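Local coordinates for protein dehydrogenase (Sinorhizobium meliloti, PDB 3UOE) that probably acts as an oxidoreductase of the malate/L-lactate dehydrogenase (LDH2/MDH2) family, at residues A255-V260 and S266-D271; L76-K81 and H280-G285; G92-R95 and F99-V102. All coordinates share one frame; numbering follows the deposited sequence.

How the interactions relate
Helix 72-80 supplies the first half of interaction 2, whose partner, residues 280-285, arrives only some two hundred residues later; both other contacts fall within that long excursion. Interaction 3 closes first, a tight hairpin joining strands 91-96 and 99-105 at one border of the mixed sheet. Much further on, helix 246-264 and the loop leaving it meet in interaction 1. The same loop then runs on to residues 280-285, where interaction 2 closes just ahead of strand 285-291. Interactions 1 and 2 touch directly, Asn283 bonding to both Asn267 and Asp271, whereas interaction 3 stands apart from each, its nearest atoms about 8 Å away.

Interaction 1 (A255-V260 and S266-D271); sequences AIELLV and SNLAPD
Glu257 reaches from its helix to the backbone of Ala269, whose N donates to OE2 over 2.8 Å. The bond is bent, 141° at the hydrogen, and enters from above the carboxylate plane. With CG trans to the backbone N (chi1 -173°) and a bend at chi2 of 80°, the chain swings its carboxylate out beside the loop. There the Ala269 methyl also lies against it, CB being 3.4 Å from OE2 and 3.6 Å from OE1; a side chain this small lets the acid come close to the amide. Lower on the glutamate, its CG meets CD1 of Leu268 at 4.0 Å, the two side chains crossing at a slant, so the leucine lies against the aliphatic part of the acid. Val260, one turn on, turns CG1 to the hydroxyl of Ser266, 3.6 Å from OG, a van der Waals touch. The carboxylate's other oxygen, OE1, accepts from Gly178 N and Asn180 ND2, so the buried acid gathers three N-H donors. A glutamine in its place would probably leave one of those donors facing an amide N-H, and the helix less firmly joined to loop 266-271 or to the loop of Gly178 and Asn180. The arrangement is a buried helix carboxylate accepting backbone and side-chain N-H groups from two loops, where helix 246-264 meets the loop that follows it, bonded to the first residue of the short 3-10 turn 269-271.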
# COMPACT_ATOMS: atom_id res chain seq x y z
N ALA A 255 -0.82 8.75 -1.30
CA ALA A 255 -1.27 7.92 -2.41
C ALA A 255 -2.70 7.46 -2.15
O ALA A 255 -3.58 7.63 -2.99
CB ALA A 255 -0.35 6.72 -2.61
N ILE A 256 -2.93 6.91 -0.96
CA ILE A 256 -4.25 6.42 -0.59
C ILE A 256 -5.28 7.54 -0.73
O ILE A 256 -6.34 7.36 -1.34
CB ILE A 256 -4.25 5.83 0.83
CG1 ILE A 256 -3.38 4.58 0.86
CG2 ILE A 256 -5.67 5.51 1.28
CD1 ILE A 256 -3.07 4.07 2.23
N GLU A 257 -4.95 8.70 -0.17
CA GLU A 257 -5.82 9.87 -0.24
C GLU A 257 -6.27 10.13 -1.68
O GLU A 257 -7.46 10.31 -1.96
CB GLU A 257 -5.06 11.10 0.28
CG GLU A 257 -5.92 12.35 0.42
CD GLU A 257 -6.74 12.32 1.69
OE1 GLU A 257 -6.15 12.03 2.76
OE2 GLU A 257 -7.97 12.56 1.62
N LEU A 258 -5.31 10.14 -2.58
CA LEU A 258 -5.54 10.52 -3.97
C LEU A 258 -6.30 9.43 -4.72
O LEU A 258 -7.22 9.73 -5.47
CB LEU A 258 -4.20 10.80 -4.67
CG LEU A 258 -3.32 11.86 -4.00
CD1 LEU A 258 -1.89 11.82 -4.53
CD2 LEU A 258 -3.92 13.25 -4.17
N LEU A 259 -5.93 8.17 -4.50
CA LEU A 259 -6.64 7.07 -5.13
C LEU A 259 -8.10 7.06 -4.69
O LEU A 259 -9.01 6.95 -5.53
CB LEU A 259 -5.98 5.72 -4.80
CG LEU A 259 -4.58 5.48 -5.38
CD1 LEU A 259 -3.87 4.38 -4.61
CD2 LEU A 259 -4.67 5.14 -6.86
N VAL A 260 -8.35 7.20 -3.40
CA VAL A 260 -9.73 7.16 -2.92
C VAL A 260 -10.59 8.27 -3.55
O VAL A 260 -11.65 7.99 -4.10
CB VAL A 260 -9.81 7.19 -1.39
CG1 VAL A 260 -11.26 7.24 -0.95
CG2 VAL A 260 -9.14 5.97 -0.80
N SER A 266 -15.06 10.89 -3.55
CA SER A 266 -15.32 11.43 -2.23
C SER A 266 -14.49 12.70 -2.11
O SER A 266 -13.73 13.04 -3.02
CB SER A 266 -14.91 10.43 -1.17
OG SER A 266 -13.62 9.89 -1.46
N ASN A 267 -14.60 13.40 -0.99
CA ASN A 267 -13.82 14.61 -0.77
C ASN A 267 -12.42 14.35 -0.22
O ASN A 267 -12.19 13.38 0.51
CB ASN A 267 -14.59 15.58 0.12
CG ASN A 267 -15.79 16.17 -0.59
OD1 ASN A 267 -16.92 15.76 -0.37
ND2 ASN A 267 -15.54 17.11 -1.48
N LEU A 268 -11.49 15.22 -0.60
CA LEU A 268 -10.15 15.21 -0.00
C LEU A 268 -10.22 15.57 1.49
O LEU A 268 -11.07 16.36 1.91
CB LEU A 268 -9.24 16.19 -0.74
CG LEU A 268 -8.68 15.82 -2.13
CD1 LEU A 268 -8.10 14.40 -2.17
CD2 LEU A 268 -9.74 16.02 -3.20
N ALA A 269 -9.30 14.99 2.27
CA ALA A 269 -9.30 15.11 3.73
C ALA A 269 -9.72 16.46 4.30
O ALA A 269 -10.60 16.50 5.16
CB ALA A 269 -7.95 14.68 4.33
N PRO A 270 -9.10 17.56 3.84
CA PRO A 270 -9.44 18.86 4.45
C PRO A 270 -10.94 19.19 4.38
O PRO A 270 -11.43 19.97 5.19
CB PRO A 270 -8.63 19.87 3.61
CG PRO A 270 -7.49 19.07 3.04
CD PRO A 270 -8.09 17.70 2.77
N ASP A 271 -11.66 18.60 3.42
CA ASP A 271 -13.09 18.86 3.28
C ASP A 271 -13.93 17.76 3.91
O ASP A 271 -15.16 17.79 3.82
CB ASP A 271 -13.47 18.98 1.80
CG ASP A 271 -12.70 20.07 1.09
OD1 ASP A 271 -12.17 19.81 -0.01
OD2 ASP A 271 -12.61 21.17 1.66

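Interaction 2 (L76-K81 and H280-G285)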
# COMPACT_ATOMS: atom_id res chain seq x y z
N LEU A 76 -25.06 5.95 16.55
CA LEU A 76 -26.42 6.01 17.08
C LEU A 76 -26.96 7.43 16.93
O LEU A 76 -28.09 7.63 16.50
CB LEU A 76 -26.44 5.57 18.55
CG LEU A 76 -26.03 4.12 18.86
CD1 LEU A 76 -26.06 3.84 20.35
CD2 LEU A 76 -26.93 3.14 18.11
N SER A 77 -26.13 8.41 17.25
CA SER A 77 -26.53 9.81 17.16
C SER A 77 -26.80 10.21 15.70
O SER A 77 -27.77 10.91 15.40
CB SER A 77 -25.46 10.70 17.78
OG SER A 77 -25.88 12.04 17.82
N ARG A 78 -25.93 9.77 14.80
CA ARG A 78 -26.07 10.09 13.39
C ARG A 78 -27.34 9.47 12.80
O ARG A 78 -27.98 10.05 11.93
CB ARG A 78 -24.82 9.66 12.62
CG ARG A 78 -23.57 10.47 12.97
CD ARG A 78 -22.35 10.04 12.14
NE ARG A 78 -22.57 10.27 10.71
CZ ARG A 78 -22.41 11.45 10.11
NH1 ARG A 78 -22.00 12.51 10.80
NH2 ARG A 78 -22.63 11.55 8.80
N LEU A 79 -27.69 8.29 13.29
CA LEU A 79 -28.91 7.64 12.87
C LEU A 79 -30.13 8.44 13.33
O LEU A 79 -31.03 8.73 12.54
CB LEU A 79 -28.96 6.22 13.43
CG LEU A 79 -28.02 5.22 12.77
CD1 LEU A 79 -27.81 4.01 13.65
CD2 LEU A 79 -28.54 4.81 11.37
N ASP A 80 -30.15 8.80 14.62
CA ASP A 80 -31.24 9.58 15.20
C ASP A 80 -31.44 10.91 14.48
O ASP A 80 -32.52 11.51 14.54
CB ASP A 80 -30.94 9.89 16.67
CG ASP A 80 -31.13 8.69 17.57
OD1 ASP A 80 -31.90 7.76 17.22
OD2 ASP A 80 -30.50 8.67 18.65
N LYS A 81 -30.40 11.40 13.82
CA LYS A 81 -30.45 12.76 13.30
C LYS A 81 -30.63 12.77 11.80
O LYS A 81 -30.65 13.83 11.19
CB LYS A 81 -29.20 13.54 13.70
CG LYS A 81 -29.15 13.89 15.19
CD LYS A 81 -27.88 14.66 15.52
CE LYS A 81 -27.81 15.05 16.99
NZ LYS A 81 -28.85 16.04 17.39
N HIS A 280 -22.44 16.67 10.13
CA HIS A 280 -22.25 16.75 8.69
C HIS A 280 -22.33 15.40 8.03
O HIS A 280 -22.09 14.37 8.66
CB HIS A 280 -20.89 17.39 8.38
CG HIS A 280 -20.69 18.72 9.04
ND1 HIS A 280 -19.80 18.91 10.07
CD2 HIS A 280 -21.30 19.91 8.84
CE1 HIS A 280 -19.85 20.17 10.47
NE2 HIS A 280 -20.76 20.79 9.74
N PRO A 281 -22.67 15.41 6.73
CA PRO A 281 -22.66 14.19 5.91
C PRO A 281 -21.29 13.52 5.97
O PRO A 281 -20.28 14.21 5.96
CB PRO A 281 -22.93 14.72 4.49
CG PRO A 281 -23.69 16.02 4.70
CD PRO A 281 -23.13 16.59 5.98
N ALA A 282 -21.25 12.20 6.06
CA ALA A 282 -19.98 11.50 5.91
C ALA A 282 -19.58 11.57 4.43
O ALA A 282 -20.31 11.10 3.57
CB ALA A 282 -20.12 10.06 6.37
N ASN A 283 -18.45 12.21 4.13
CA ASN A 283 -18.06 12.45 2.74
C ASN A 283 -16.64 11.96 2.40
O ASN A 283 -16.00 12.46 1.48
CB ASN A 283 -18.20 13.93 2.37
CG ASN A 283 -17.35 14.83 3.24
OD1 ASN A 283 -16.87 14.41 4.29
ND2 ASN A 283 -17.13 16.06 2.80
N LYS A 284 -16.17 10.99 3.18
CA LYS A 284 -14.93 10.29 2.89
C LYS A 284 -15.21 9.18 1.87
O LYS A 284 -16.37 8.98 1.47
CB LYS A 284 -14.32 9.72 4.19
CG LYS A 284 -14.68 8.28 4.51
CD LYS A 284 -16.14 8.07 4.76
CE LYS A 284 -16.56 6.62 4.46
NZ LYS A 284 -16.52 5.77 5.65
N GLY A 285 -14.18 8.48 1.41
CA GLY A 285 -14.36 7.42 0.44
C GLY A 285 -13.72 6.12 0.88
O GLY A 285 -12.93 6.09 1.83
O HOH W 1 -23.63 10.76 6.25
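Arg78 meets the carbonyl of His280 end-on, NH1 and NH2 both donating to the one oxygen. The distances to His280 O are 2.8 Å from NH1 and 2.9 Å from NH2, and the oxygen lies practically in the guanidinium plane, 2° out of it. The NH1 bond arrives close to the direction of the C=O bond, at a C=O...N angle of 160°, while NH2 comes in more from the side. A long side chain is needed to span from helix 72-80 to the loop; it runs extended as far as CD and then bends at chi3 (62°), which turns the flat group to the carbonyl. His280 contributes its main-chain carbonyl alone to these bonds. Pro281 follows, with no N-H to compete for acceptors, and Pro281 C lies near the guanidinium edge, 3.7 Å from Arg78 NH2. At Ala282 the backbone N comes within 3.1 Å of NH2, but both are donors and cannot bond to each other. A water lies between them, accepting from Ala282 N at 2.8 Å and, weakly, from Arg78 NH2. The small methyl of Ala282 rests beside the same nitrogen, CB to NH2 being 3.8 Å. Beyond these segments, Asp277 O receives NH1 and Asn138 OD1 receives NE. Each N-H of the guanidinium thus has an uncharged oxygen partner, one of them only through the weak bond to water; the cation serves as a many-handed donor, which probably helps to hold a loop lacking regular secondary structure, and its charge is probably balanced by the dipoles of these carbonyl and amide oxygens.

Interaction 3 (G92-R95 and F99-V102); sequences GTWR and FLSV
A beta hairpin forms this contact, its strands 92-94 and 99-102 antiparallel, with Thr93 and Ser101 as the hydrogen-bonded pair. Thr93 N donates a hydrogen bond to Ser101 O, and Ser101 N one to Thr93 O, each at 2.8 Å. Nearer the turn, Arg95 N bonds to Phe99 O (2.9 Å) where the first strand turns a corner. Gly92 and Val102 make a non-hydrogen-bonded pair, and the bare CA of Gly92 approaches Ser101 O at 3.3 Å in a CA-H...O contact; a CB on Gly92 would come too close to Leu100 CD2, at 3.0 Å. On the same face, Trp94 and Leu100 pair across the strands. With CG opposite the carbonyl carbon (chi1 -69°), the indole folds back over Leu100 across the hairpin, and Leu100 CG sits 3.8 Å from the centroid of its six-membered ring, almost on the ring normal: a CH-pi contact suited to a broad aromatic and a branched aliphatic chain. On the Thr93 and Ser101 face, CB of Ser101 meets CG of Arg95, 3.7 Å apart. Trp94 and Leu100 also pack on helix 109-127. Strand 99-105 pairs with strand 129-137 on its far side, making 91-96 an outermost strand within this chain, while Arg95 and Phe99 touch Ala295 and Gly296 of the second subunit.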
# COMPACT_ATOMS: atom_id res chain seq x y z
N GLY A 92 -25.15 0.31 -6.10
CA GLY A 92 -24.03 0.16 -7.00
C GLY A 92 -24.38 0.20 -8.48
O GLY A 92 -25.43 -0.30 -8.90
N THR A 93 -23.50 0.81 -9.27
CA THR A 93 -23.63 0.83 -10.71
C THR A 93 -22.32 0.35 -11.34
O THR A 93 -21.24 0.83 -10.97
CB THR A 93 -23.92 2.25 -11.24
OG1 THR A 93 -25.09 2.79 -10.59
CG2 THR A 93 -24.13 2.24 -12.76
N TRP A 94 -22.40 -0.58 -12.28
CA TRP A 94 -21.22 -1.01 -13.02
C TRP A 94 -20.87 0.02 -14.08
O TRP A 94 -21.55 0.13 -15.09
CB TRP A 94 -21.43 -2.39 -13.64
CG TRP A 94 -21.52 -3.47 -12.60
CD1 TRP A 94 -22.66 -4.06 -12.11
CD2 TRP A 94 -20.42 -4.06 -11.88
NE1 TRP A 94 -22.33 -4.98 -11.14
CE2 TRP A 94 -20.96 -5.00 -10.98
CE3 TRP A 94 -19.03 -3.88 -11.92
CZ2 TRP A 94 -20.17 -5.76 -10.13
CZ3 TRP A 94 -18.24 -4.64 -11.07
CH2 TRP A 94 -18.81 -5.57 -10.18
N ARG A 95 -19.81 0.77 -13.83
CA ARG A 95 -19.41 1.82 -14.75
C ARG A 95 -18.65 1.20 -15.92
O ARG A 95 -18.77 1.64 -17.07
CB ARG A 95 -18.58 2.88 -14.02
CG ARG A 95 -19.41 3.77 -13.10
CD ARG A 95 -19.81 5.06 -13.80
NE ARG A 95 -18.64 5.74 -14.37
CZ ARG A 95 -18.48 7.06 -14.44
NH1 ARG A 95 -19.41 7.89 -13.97
NH2 ARG A 95 -17.37 7.56 -14.98
N PHE A 99 -15.59 -2.36 -12.76
CA PHE A 99 -15.59 -1.18 -11.91
C PHE A 99 -16.98 -0.86 -11.38
O PHE A 99 -17.85 -0.43 -12.14
CB PHE A 99 -15.01 0.03 -12.66
CG PHE A 99 -14.65 1.19 -11.76
CD1 PHE A 99 -15.65 1.90 -11.09
CD2 PHE A 99 -13.33 1.59 -11.61
CE1 PHE A 99 -15.32 2.98 -10.27
CE2 PHE A 99 -13.00 2.66 -10.80
CZ PHE A 99 -14.00 3.36 -10.12
N LEU A 100 -17.17 -1.07 -10.08
CA LEU A 100 -18.45 -0.80 -9.43
C LEU A 100 -18.38 0.53 -8.70
O LEU A 100 -17.58 0.71 -7.78
CB LEU A 100 -18.77 -1.91 -8.42
CG LEU A 100 -20.20 -2.41 -8.16
CD1 LEU A 100 -20.42 -2.53 -6.65
CD2 LEU A 100 -21.28 -1.57 -8.79
N SER A 101 -19.23 1.46 -9.10
CA SER A 101 -19.38 2.73 -8.41
C SER A 101 -20.54 2.65 -7.43
O SER A 101 -21.67 2.36 -7.82
CB SER A 101 -19.64 3.85 -9.42
OG SER A 101 -19.84 5.07 -8.76
N VAL A 102 -20.27 2.92 -6.16
CA VAL A 102 -21.29 2.77 -5.13
C VAL A 102 -21.60 4.10 -4.46
O VAL A 102 -20.72 4.76 -3.92
CB VAL A 102 -20.90 1.73 -4.03
CG1 VAL A 102 -22.02 1.57 -3.00
CG2 VAL A 102 -20.55 0.40 -4.64